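Local coordinates for DUF4348 domain-containing protein (Bacteroides fragilis, PDB 3SBU), which is of unknown function but belongs to the NTF2-like superfamily and probably assembles as a dimer of cystatin-like chains, at residues L94-D100 with Q218-A224; Q168-I172 with L196-F200; Q174-V179 with L190-L196. All blocks are in the same frame, centred on the assembly; numbering follows the deposited sequence.

Contact 1: L94-D100 with Q218-A224; sequences LFDREED and QQNDDNA
Asp-96 and Gln-219 meet where the chain leaves strand 93-95 and passes the connection between strands 212-215 and 226-230. Followed outward, Asp-96 begins with CB lying 3.4 Å from Gln-219 NE2. Asp-96 CG comes next, 3.5 Å from the methyl CB of Ala-224, and there the carboxylate divides its work. OD1 turns to Lys-227 in a salt bridge. Asp-96 OD2 accepts two hydrogen bonds, from Asp-221 N on its syn lone pair and from Gln-219 NE2 on its anti lone pair, both 2.8 Å. Bonds on both lone pairs, with Lys-227 on OD1, should restrain its rotation.

The arrangement ties an irregular loop of the NTF2-like fold to the end of a sheet strand. Asp-221 itself starts a type I turn to Ala-224, its OD1 closing an Asx turn on Asn-223 N. In Gln-218, chi1 (70°) sets CG 3.6 Å from Phe-95 CD2; the bend at chi2 (-91°) then carries the amide over, and Gln-218 NE2 donates to Leu-94 O at 3.0 Å and also to Ile-214 O, while OE1 accepts from the backbone N of Tyr-216. One water accepts from Asp-96 N and donates to Gln-219 O and Asp-100 OD2; Arg-97 NE grips that same OD2 at 2.9 Å.

Contact 2: Q168-I172 with L196-F200; sequences QSRRI and LNQWF
Gln-168 reaches across to Trp-199 and joins two short helices, 165-170 and 196-201, that flank a beta hairpin in this NTF2-like, cystatin-like chain. The buried side of the contact is tight. With CG anti to the backbone N (chi1 -167°) and the chain extended beyond it, the glutamine reaches the indole edge, where Trp-199 NE1 donates a nearly straight bond of 2.7 Å to Gln-168 OE1. The oxygen lies near the indole plane, but the donor sits 38° out of the carbonyl plane of the amide, and amide and ring planes stand steeply to each other. The other end of the amide is also held: NE2 donates to Phe-161 O, so the orientation of the group is fixed from both sides. Ile-172 CD1 presses over a face of the same indole, 3.5 Å from the centroid of the five-membered ring of Trp-199, a CH-pi contact, and Phe-256 meets Trp-199 edge-to-face.

Toward the outside the packing thins. Leu-196 slides past Ile-172 in the opposite direction, and in one of its two conformers Leu-196 CD2 lies 3.9 Å from Ile-172 CB. Ser-169 offers Phe-200 only its CB, 4.0 Å from Phe-200 CZ, while its OG turns back to Ile-166 O in its own helix. Asn-197 and Gln-198 face elsewhere, donating to Glu-148 and Ile-146 of the second subunit. Phe-200 bridges the two regimes: its rim, already beside the serine, also brings CE1 to 3.3 Å from Gln-168 OE1, with that oxygen in the ring plane.

Contact 3: Q174-V179 with L190-L196; sequences QPLVFV and LETTLDL
Phe-178 and Thr-192 form a hydrogen-bonded pair of the antiparallel hairpin made by strands 176-182 and 189-194. Thr-192 N donates to Phe-178 O at 2.8 Å, and the return bond from Phe-178 N to Thr-192 O is 2.9 Å. Leu-176 and Leu-194 are joined in the same reciprocal way, Leu-194 N to Leu-176 O being 2.8 Å.

These pairs share one face of the hairpin, where Leu-194 CD1 lies over the Phe-178 ring, 4.2 Å from its centroid and displaced toward the rim. Thr-192 CG2 takes the ring edge instead, 3.6 Å from Phe-178 CD2. The phenyl group gets there by standing anti to its own N (chi1 -175°), and Phe-256 packs against it with planes about 40° apart. On the opposite face Pro-175, behind a cis peptide bond, rests CB 3.7 Å from Thr-193 CB.

Farther out, Val-177 and Val-179 bond through their backbones to the segment around Phe-256, while the second subunit receives the threonine hydroxyls: Thr-192 OG1 pairs with Asn-67 O and Thr-193 OG1 with Glu-69 N. At the helix entrance Asp-195 OD1 caps Gln-198 N, and Gln-174 NE2 reaches Leu-194 O through a weak bond of 3.5 Å.

Overall arrangement
Along the chain the three contacts are nested: contact 3 lies inside the loop closed by contact 2, and both lie inside the loop closed by contact 1. Contacts 2 and 3 form one continuous unit, their centres 11 Å apart. They share Leu-196, where strand 189-194 hands over to helix 196-201, and Trp-199 CE3 packs 3.6 Å from Leu-176 CD2. Contact 1 lies at the end of strand 93-95 in the five-stranded antiparallel sheet, its centre about 24 Å from that of contact 2 and about 23 Å from that of contact 3. The beta hairpin and the helix that follows it also reach the second subunit and take part in the interface with it, whereas contact 1 is internal to one chain.

Contact 1: L94-D100 with Q218-A224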
loop_
_atom_site.group_PDB
_atom_site.type_symbol
_atom_site.label_atom_id
_atom_site.label_comp_id
_atom_site.label_asym_id
_atom_site.label_seq_id
_atom_site.Cartn_x
_atom_site.Cartn_y
_atom_site.Cartn_z
ATOM N N LEU A 94 3.304 17.253 -13.003
ATOM C CA LEU A 94 1.920 17.649 -13.195
ATOM C C LEU A 94 1.531 17.599 -14.640
ATOM O O LEU A 94 2.293 18.026 -15.509
ATOM C CB LEU A 94 1.670 19.069 -12.656
ATOM C CG LEU A 94 1.349 19.137 -11.171
ATOM C CD1 LEU A 94 1.684 20.508 -10.626
ATOM C CD2 LEU A 94 -0.121 18.796 -10.916
ATOM N N PHE A 95 0.316 17.122 -14.894
ATOM C CA PHE A 95 -0.267 17.002 -16.231
ATOM C C PHE A 95 -1.731 17.432 -16.168
ATOM O O PHE A 95 -2.312 17.427 -15.095
ATOM C CB PHE A 95 -0.166 15.506 -16.727
ATOM C CG PHE A 95 1.221 14.913 -16.676
ATOM C CD1 PHE A 95 1.694 14.293 -15.514
ATOM C CD2 PHE A 95 2.067 15.004 -17.771
ATOM C CE1 PHE A 95 3.000 13.782 -15.446
ATOM C CE2 PHE A 95 3.379 14.502 -17.707
ATOM C CZ PHE A 95 3.838 13.893 -16.541
ATOM N N ASP A 96 -2.329 17.716 -17.320
ATOM C CA ASP A 96 -3.747 18.038 -17.484
ATOM C C ASP A 96 -4.502 16.864 -18.086
ATOM O O ASP A 96 -5.732 16.814 -18.000
ATOM C CB ASP A 96 -3.910 19.219 -18.475
ATOM C CG ASP A 96 -3.433 20.550 -17.971
ATOM O OD1 ASP A 96 -2.960 20.614 -16.809
ATOM O OD2 ASP A 96 -3.525 21.529 -18.727
ATOM N N ARG A 97 -3.771 16.000 -18.817
ATOM C CA ARG A 97 -4.295 14.867 -19.586
ATOM C C ARG A 97 -3.359 13.688 -19.453
ATOM O O ARG A 97 -2.154 13.872 -19.531
ATOM C CB ARG A 97 -4.387 15.269 -21.067
ATOM C CG ARG A 97 -5.042 16.605 -21.342
ATOM C CD ARG A 97 -5.061 16.930 -22.808
ATOM N NE ARG A 97 -3.751 17.378 -23.276
ATOM C CZ ARG A 97 -3.588 18.165 -24.331
ATOM N NH1 ARG A 97 -4.641 18.570 -25.039
ATOM N NH2 ARG A 97 -2.376 18.555 -24.691
ATOM N N GLU A 98 -3.907 12.477 -19.337
ATOM C CA GLU A 98 -3.158 11.251 -19.116
ATOM C C GLU A 98 -2.187 10.976 -20.257
ATOM O O GLU A 98 -1.065 10.537 -19.996
ATOM C CB GLU A 98 -4.129 10.064 -18.939
ATOM C CG GLU A 98 -3.416 8.776 -18.563
ATOM C CD GLU A 98 -4.302 7.553 -18.438
ATOM O OE1 GLU A 98 -5.525 7.671 -18.665
ATOM O OE2 GLU A 98 -3.768 6.474 -18.112
ATOM N N GLU A 99 -2.610 11.198 -21.519
ATOM C CA GLU A 99 -1.759 10.885 -22.682
ATOM C C GLU A 99 -0.474 11.732 -22.715
ATOM O O GLU A 99 0.517 11.295 -23.299
ATOM C CB GLU A 99 -2.522 10.993 -24.021
ATOM C CG GLU A 99 -3.004 12.404 -24.351
ATOM C CD GLU A 99 -4.335 12.826 -23.743
ATOM O OE1 GLU A 99 -4.789 12.222 -22.739
ATOM O OE2 GLU A 99 -4.970 13.724 -24.336
ATOM N N ASP A 100 -0.483 12.908 -22.060
ATOM C CA ASP A 100 0.693 13.778 -21.972
ATOM C C ASP A 100 1.816 13.171 -21.111
ATOM O O ASP A 100 2.955 13.584 -21.259
ATOM C CB ASP A 100 0.316 15.167 -21.450
ATOM C CG ASP A 100 -0.481 15.988 -22.466
ATOM O OD1 ASP A 100 -0.439 15.647 -23.678
ATOM O OD2 ASP A 100 -1.148 16.951 -22.050
ATOM N N GLN A 218 4.210 18.932 -21.771
ATOM C CA GLN A 218 2.820 18.639 -21.435
ATOM C C GLN A 218 2.017 19.920 -21.219
ATOM O O GLN A 218 2.523 20.873 -20.664
ATOM C CB GLN A 218 2.686 17.711 -20.193
ATOM C CG GLN A 218 3.066 18.342 -18.821
ATOM C CD GLN A 218 4.516 18.128 -18.485
ATOM O OE1 GLN A 218 5.399 18.057 -19.355
ATOM N NE2 GLN A 218 4.797 18.077 -17.188
ATOM N N GLN A 219 0.753 19.902 -21.612
ATOM C CA GLN A 219 -0.169 21.019 -21.419
ATOM C C GLN A 219 -0.292 21.329 -19.937
ATOM O O GLN A 219 -0.419 20.416 -19.085
ATOM C CB GLN A 219 -1.551 20.684 -22.007
ATOM C CG GLN A 219 -2.544 21.850 -21.912
ATOM C CD GLN A 219 -3.904 21.364 -22.278
ATOM O OE1 GLN A 219 -4.281 21.341 -23.459
ATOM N NE2 GLN A 219 -4.679 21.002 -21.265
ATOM N N ASN A 220 -0.187 22.621 -19.658
ATOM C CA ASN A 220 -0.309 23.191 -18.326
ATOM C C ASN A 220 -1.207 24.404 -18.462
ATOM O O ASN A 220 -0.728 25.531 -18.574
ATOM C CB ASN A 220 1.081 23.536 -17.788
ATOM C CG ASN A 220 1.116 23.989 -16.358
ATOM O OD1 ASN A 220 2.142 24.476 -15.887
ATOM N ND2 ASN A 220 0.037 23.796 -15.619
ATOM N N ASP A 221 -2.516 24.156 -18.544
ATOM C CA ASP A 221 -3.516 25.214 -18.743
ATOM C C ASP A 221 -4.254 25.434 -17.428
ATOM O O ASP A 221 -4.761 24.471 -16.855
ATOM C CB ASP A 221 -4.447 24.797 -19.897
ATOM C CG ASP A 221 -5.729 25.590 -20.148
ATOM O OD1 ASP A 221 -5.900 26.671 -19.535
ATOM O OD2 ASP A 221 -6.577 25.111 -20.951
ATOM N N ASP A 222 -4.339 26.695 -16.931
ATOM C CA ASP A 222 -5.011 26.903 -15.639
ATOM C C ASP A 222 -6.529 26.801 -15.770
ATOM O O ASP A 222 -7.192 26.688 -14.756
ATOM C CB ASP A 222 -4.578 28.199 -14.920
ATOM C CG ASP A 222 -4.834 29.450 -15.713
ATOM O OD1 ASP A 222 -4.134 29.658 -16.738
ATOM O OD2 ASP A 222 -5.693 30.248 -15.288
ATOM N N ASN A 223 -7.074 26.703 -16.981
ATOM C CA ASN A 223 -8.506 26.448 -17.135
ATOM C C ASN A 223 -8.812 24.924 -17.238
ATOM O O ASN A 223 -9.981 24.539 -17.206
ATOM C CB ASN A 223 -9.054 27.187 -18.350
ATOM C CG ASN A 223 -8.858 28.679 -18.256
ATOM O OD1 ASN A 223 -9.232 29.327 -17.256
ATOM N ND2 ASN A 223 -8.207 29.239 -19.274
ATOM N N ALA A 224 -7.775 24.067 -17.365
ATOM C CA ALA A 224 -7.959 22.589 -17.465
ATOM C C ALA A 224 -8.844 22.079 -16.310
ATOM O O ALA A 224 -8.636 22.492 -15.177
ATOM C CB ALA A 224 -6.601 21.890 -17.431
HETATM O O HOH W 1 -0.666 17.778 -19.586
#

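Contact 2: Q168-I172 with L196-F200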
loop_
_atom_site.group_PDB
_atom_site.type_symbol
_atom_site.label_atom_id
_atom_site.label_comp_id
_atom_site.label_asym_id
_atom_site.label_seq_id
_atom_site.Cartn_x
_atom_site.Cartn_y
_atom_site.Cartn_z
ATOM N N GLN A 168 -9.562 17.564 3.152
ATOM C CA GLN A 168 -9.172 16.458 2.291
ATOM C C GLN A 168 -10.299 15.438 2.190
ATOM O O GLN A 168 -10.664 15.058 1.082
ATOM C CB GLN A 168 -7.895 15.807 2.828
ATOM C CG GLN A 168 -7.238 14.872 1.853
ATOM C CD GLN A 168 -6.072 14.145 2.456
ATOM O OE1 GLN A 168 -6.161 12.964 2.774
ATOM N NE2 GLN A 168 -4.938 14.817 2.580
ATOM N N SER A 169 -10.900 15.049 3.332
ATOM C CA SER A 169 -12.002 14.074 3.387
ATOM C C SER A 169 -13.250 14.551 2.622
ATOM O O SER A 169 -13.975 13.725 2.068
ATOM C CB SER A 169 -12.365 13.750 4.836
ATOM O OG SER A 169 -12.918 14.859 5.523
ATOM N N ARG A 170 -13.481 15.878 2.569
ATOM C CA ARG A 170 -14.624 16.455 1.863
ATOM C C ARG A 170 -14.343 16.611 0.344
ATOM O O ARG A 170 -15.269 16.909 -0.415
ATOM C CB ARG A 170 -14.998 17.832 2.462
ATOM C CG ARG A 170 -15.371 17.822 3.936
ATOM C CD ARG A 170 -16.103 19.094 4.309
ATOM N NE ARG A 170 -16.063 19.324 5.754
ATOM C CZ ARG A 170 -15.845 20.504 6.320
ATOM N NH1 ARG A 170 -15.593 21.572 5.571
ATOM N NH2 ARG A 170 -15.839 20.621 7.640
ATOM N N ARG A 171 -13.070 16.439 -0.088
ATOM C CA ARG A 171 -12.663 16.627 -1.483
ATOM C C ARG A 171 -12.135 15.329 -2.141
ATOM O O ARG A 171 -11.232 15.368 -2.978
ATOM C CB ARG A 171 -11.631 17.765 -1.563
ATOM C CG ARG A 171 -12.180 19.135 -1.112
ATOM C CD ARG A 171 -13.354 19.592 -1.977
ATOM N NE ARG A 171 -13.628 21.015 -1.797
ATOM C CZ ARG A 171 -13.065 21.985 -2.511
ATOM N NH1 ARG A 171 -12.202 21.695 -3.476
ATOM N NH2 ARG A 171 -13.367 23.248 -2.271
ATOM N N ILE A 172 -12.741 14.182 -1.775
ATOM C CA ILE A 172 -12.423 12.863 -2.333
ATOM C C ILE A 172 -13.726 12.247 -2.804
ATOM O O ILE A 172 -14.676 12.176 -2.029
ATOM C CB ILE A 172 -11.659 11.933 -1.340
ATOM C CG1 ILE A 172 -10.264 12.509 -1.035
ATOM C CG2 ILE A 172 -11.557 10.479 -1.892
ATOM C CD1 ILE A 172 -9.651 11.976 0.136
ATOM N N LEU A 196 -13.088 6.232 2.496
ATOM C CA LEU A 196 -12.289 7.295 3.105
ATOM C C LEU A 196 -11.266 6.755 4.120
ATOM O O LEU A 196 -10.135 7.243 4.129
ATOM C CB LEU A 196 -13.161 8.398 3.734
ATOM C CG LEU A 196 -14.025 9.238 2.763
ATOM C CD1 LEU A 196 -14.834 10.275 3.515
ATOM C CD2 LEU A 196 -13.184 9.941 1.697
ATOM N N ASN A 197 -11.623 5.743 4.919
ATOM C CA ASN A 197 -10.692 5.141 5.881
ATOM C C ASN A 197 -9.541 4.420 5.166
ATOM O O ASN A 197 -8.405 4.485 5.633
ATOM C CB ASN A 197 -11.420 4.175 6.825
ATOM C CG ASN A 197 -12.356 4.869 7.795
ATOM O OD1 ASN A 197 -12.140 6.011 8.228
ATOM N ND2 ASN A 197 -13.424 4.180 8.158
ATOM N N GLN A 198 -9.826 3.769 4.016
ATOM C CA GLN A 198 -8.810 3.073 3.249
ATOM C C GLN A 198 -7.882 4.083 2.572
ATOM O O GLN A 198 -6.685 3.832 2.479
ATOM C CB GLN A 198 -9.432 2.127 2.224
ATOM C CG GLN A 198 -10.135 0.919 2.840
ATOM C CD GLN A 198 -10.918 0.173 1.781
ATOM O OE1 GLN A 198 -11.736 0.735 1.043
ATOM N NE2 GLN A 198 -10.591 -1.072 1.579
ATOM N N TRP A 199 -8.412 5.228 2.133
ATOM C CA TRP A 199 -7.577 6.267 1.521
ATOM C C TRP A 199 -6.561 6.800 2.564
ATOM O O TRP A 199 -5.389 6.991 2.236
ATOM C CB TRP A 199 -8.413 7.405 0.925
ATOM C CG TRP A 199 -7.667 8.712 0.843
ATOM C CD1 TRP A 199 -7.736 9.751 1.721
ATOM C CD2 TRP A 199 -6.656 9.064 -0.118
ATOM N NE1 TRP A 199 -6.864 10.747 1.345
ATOM C CE2 TRP A 199 -6.191 10.355 0.218
ATOM C CE3 TRP A 199 -6.061 8.392 -1.203
ATOM C CZ2 TRP A 199 -5.194 11.013 -0.524
ATOM C CZ3 TRP A 199 -5.078 9.042 -1.937
ATOM C CH2 TRP A 199 -4.657 10.338 -1.603
ATOM N N PHE A 200 -6.998 7.003 3.809
ATOM C CA PHE A 200 -6.093 7.497 4.845
ATOM C C PHE A 200 -4.956 6.512 5.132
ATOM O O PHE A 200 -3.839 6.954 5.377
ATOM C CB PHE A 200 -6.850 7.882 6.135
ATOM C CG PHE A 200 -7.671 9.145 5.967
ATOM C CD1 PHE A 200 -7.164 10.241 5.263
ATOM C CD2 PHE A 200 -8.933 9.254 6.539
ATOM C CE1 PHE A 200 -7.923 11.394 5.088
ATOM C CE2 PHE A 200 -9.678 10.425 6.395
ATOM C CZ PHE A 200 -9.172 11.479 5.651
#

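Contact 3: Q174-V179 with L190-L196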
loop_
_atom_site.group_PDB
_atom_site.type_symbol
_atom_site.label_atom_id
_atom_site.label_comp_id
_atom_site.label_asym_id
_atom_site.label_seq_id
_atom_site.Cartn_x
_atom_site.Cartn_y
_atom_site.Cartn_z
ATOM N N GLN A 174 -16.414 9.534 -3.562
ATOM C CA GLN A 174 -16.698 8.309 -2.853
ATOM C C GLN A 174 -17.609 7.404 -3.680
ATOM O O GLN A 174 -18.711 7.804 -4.043
ATOM C CB GLN A 174 -17.258 8.589 -1.453
ATOM C CG GLN A 174 -16.145 8.787 -0.416
ATOM C CD GLN A 174 -15.229 7.571 -0.334
ATOM O OE1 GLN A 174 -15.658 6.466 0.041
ATOM N NE2 GLN A 174 -13.971 7.728 -0.757
ATOM N N PRO A 175 -17.143 6.181 -4.020
ATOM C CA PRO A 175 -15.828 5.602 -3.683
ATOM C C PRO A 175 -14.710 6.131 -4.599
ATOM O O PRO A 175 -14.969 6.608 -5.705
ATOM C CB PRO A 175 -16.064 4.102 -3.864
ATOM C CG PRO A 175 -17.067 4.024 -4.971
ATOM C CD PRO A 175 -17.964 5.229 -4.795
ATOM N N LEU A 176 -13.474 6.087 -4.100
ATOM C CA LEU A 176 -12.297 6.517 -4.822
ATOM C C LEU A 176 -11.797 5.369 -5.725
ATOM O O LEU A 176 -11.589 4.251 -5.251
ATOM C CB LEU A 176 -11.226 6.950 -3.815
ATOM C CG LEU A 176 -9.854 7.300 -4.355
ATOM C CD1 LEU A 176 -9.920 8.534 -5.276
ATOM C CD2 LEU A 176 -8.901 7.571 -3.217
ATOM N N VAL A 177 -11.645 5.629 -7.037
ATOM C CA VAL A 177 -11.169 4.596 -7.955
ATOM C C VAL A 177 -9.682 4.330 -7.640
ATOM O O VAL A 177 -8.904 5.268 -7.441
ATOM C CB VAL A 177 -11.431 4.962 -9.443
ATOM C CG1 VAL A 177 -10.754 3.972 -10.387
ATOM C CG2 VAL A 177 -12.919 5.009 -9.726
ATOM N N PHE A 178 -9.330 3.050 -7.499
ATOM C CA PHE A 178 -7.980 2.636 -7.158
ATOM C C PHE A 178 -7.497 1.625 -8.153
ATOM O O PHE A 178 -8.123 0.584 -8.375
ATOM C CB PHE A 178 -7.909 2.084 -5.723
ATOM C CG PHE A 178 -6.553 1.734 -5.185
ATOM C CD1 PHE A 178 -5.496 2.616 -5.301
ATOM C CD2 PHE A 178 -6.358 0.555 -4.480
ATOM C CE1 PHE A 178 -4.261 2.296 -4.766
ATOM C CE2 PHE A 178 -5.136 0.259 -3.910
ATOM C CZ PHE A 178 -4.098 1.124 -4.058
ATOM N N VAL A 179 -6.381 1.932 -8.763
ATOM C CA VAL A 179 -5.794 1.004 -9.706
ATOM C C VAL A 179 -4.498 0.507 -9.088
ATOM O O VAL A 179 -3.663 1.305 -8.628
ATOM C CB VAL A 179 -5.606 1.617 -11.110
ATOM C CG1 VAL A 179 -5.007 0.598 -12.072
ATOM C CG2 VAL A 179 -6.922 2.169 -11.659
ATOM N N LEU A 190 -5.288 -4.497 -11.351
ATOM C CA LEU A 190 -6.435 -4.686 -10.476
ATOM C C LEU A 190 -7.145 -3.350 -10.292
ATOM O O LEU A 190 -6.566 -2.394 -9.767
ATOM C CB LEU A 190 -6.023 -5.297 -9.131
ATOM C CG LEU A 190 -7.107 -5.320 -8.016
ATOM C CD1 LEU A 190 -8.114 -6.430 -8.250
ATOM C CD2 LEU A 190 -6.481 -5.565 -6.694
ATOM N N GLU A 191 -8.377 -3.270 -10.764
ATOM C CA GLU A 191 -9.144 -2.056 -10.537
ATOM C C GLU A 191 -10.117 -2.290 -9.409
ATOM O O GLU A 191 -10.904 -3.236 -9.436
ATOM C CB GLU A 191 -9.874 -1.561 -11.781
ATOM C CG GLU A 191 -10.559 -0.231 -11.463
ATOM C CD GLU A 191 -11.179 0.525 -12.622
ATOM O OE1 GLU A 191 -10.695 0.377 -13.768
ATOM O OE2 GLU A 191 -12.128 1.305 -12.371
ATOM N N THR A 192 -10.046 -1.442 -8.410
ATOM C CA THR A 192 -10.887 -1.588 -7.226
ATOM C C THR A 192 -11.302 -0.189 -6.767
ATOM O O THR A 192 -11.097 0.779 -7.505
ATOM C CB THR A 192 -10.119 -2.420 -6.145
ATOM O OG1 THR A 192 -10.994 -2.710 -5.076
ATOM C CG2 THR A 192 -8.910 -1.688 -5.576
ATOM N N THR A 193 -11.871 -0.078 -5.559
ATOM C CA THR A 193 -12.264 1.203 -4.971
ATOM C C THR A 193 -11.746 1.285 -3.556
ATOM O O THR A 193 -11.485 0.252 -2.959
ATOM C CB THR A 193 -13.790 1.413 -5.028
ATOM O OG1 THR A 193 -14.424 0.384 -4.286
ATOM C CG2 THR A 193 -14.342 1.471 -6.450
ATOM N N LEU A 194 -11.545 2.508 -3.038
ATOM C CA LEU A 194 -11.163 2.786 -1.644
ATOM C C LEU A 194 -12.216 3.656 -0.989
ATOM O O LEU A 194 -12.660 4.618 -1.617
ATOM C CB LEU A 194 -9.814 3.534 -1.509
ATOM C CG LEU A 194 -8.541 2.920 -2.066
ATOM C CD1 LEU A 194 -7.427 3.926 -2.027
ATOM C CD2 LEU A 194 -8.104 1.679 -1.282
ATOM N N ASP A 195 -12.560 3.375 0.277
ATOM C CA ASP A 195 -13.438 4.237 1.065
ATOM C C ASP A 195 -12.522 5.270 1.736
ATOM O O ASP A 195 -11.302 5.196 1.538
ATOM C CB ASP A 195 -14.332 3.460 2.057
ATOM C CG ASP A 195 -13.635 2.661 3.157
ATOM O OD1 ASP A 195 -12.468 2.977 3.478
ATOM O OD2 ASP A 195 -14.282 1.764 3.737
ATOM N N LEU A 196 -13.088 6.232 2.496
ATOM C CA LEU A 196 -12.289 7.295 3.105
ATOM C C LEU A 196 -11.266 6.755 4.120
ATOM O O LEU A 196 -10.135 7.243 4.129
ATOM C CB LEU A 196 -13.161 8.398 3.734
ATOM C CG LEU A 196 -14.025 9.238 2.763
ATOM C CD1 LEU A 196 -14.834 10.275 3.515
ATOM C CD2 LEU A 196 -13.184 9.941 1.697
#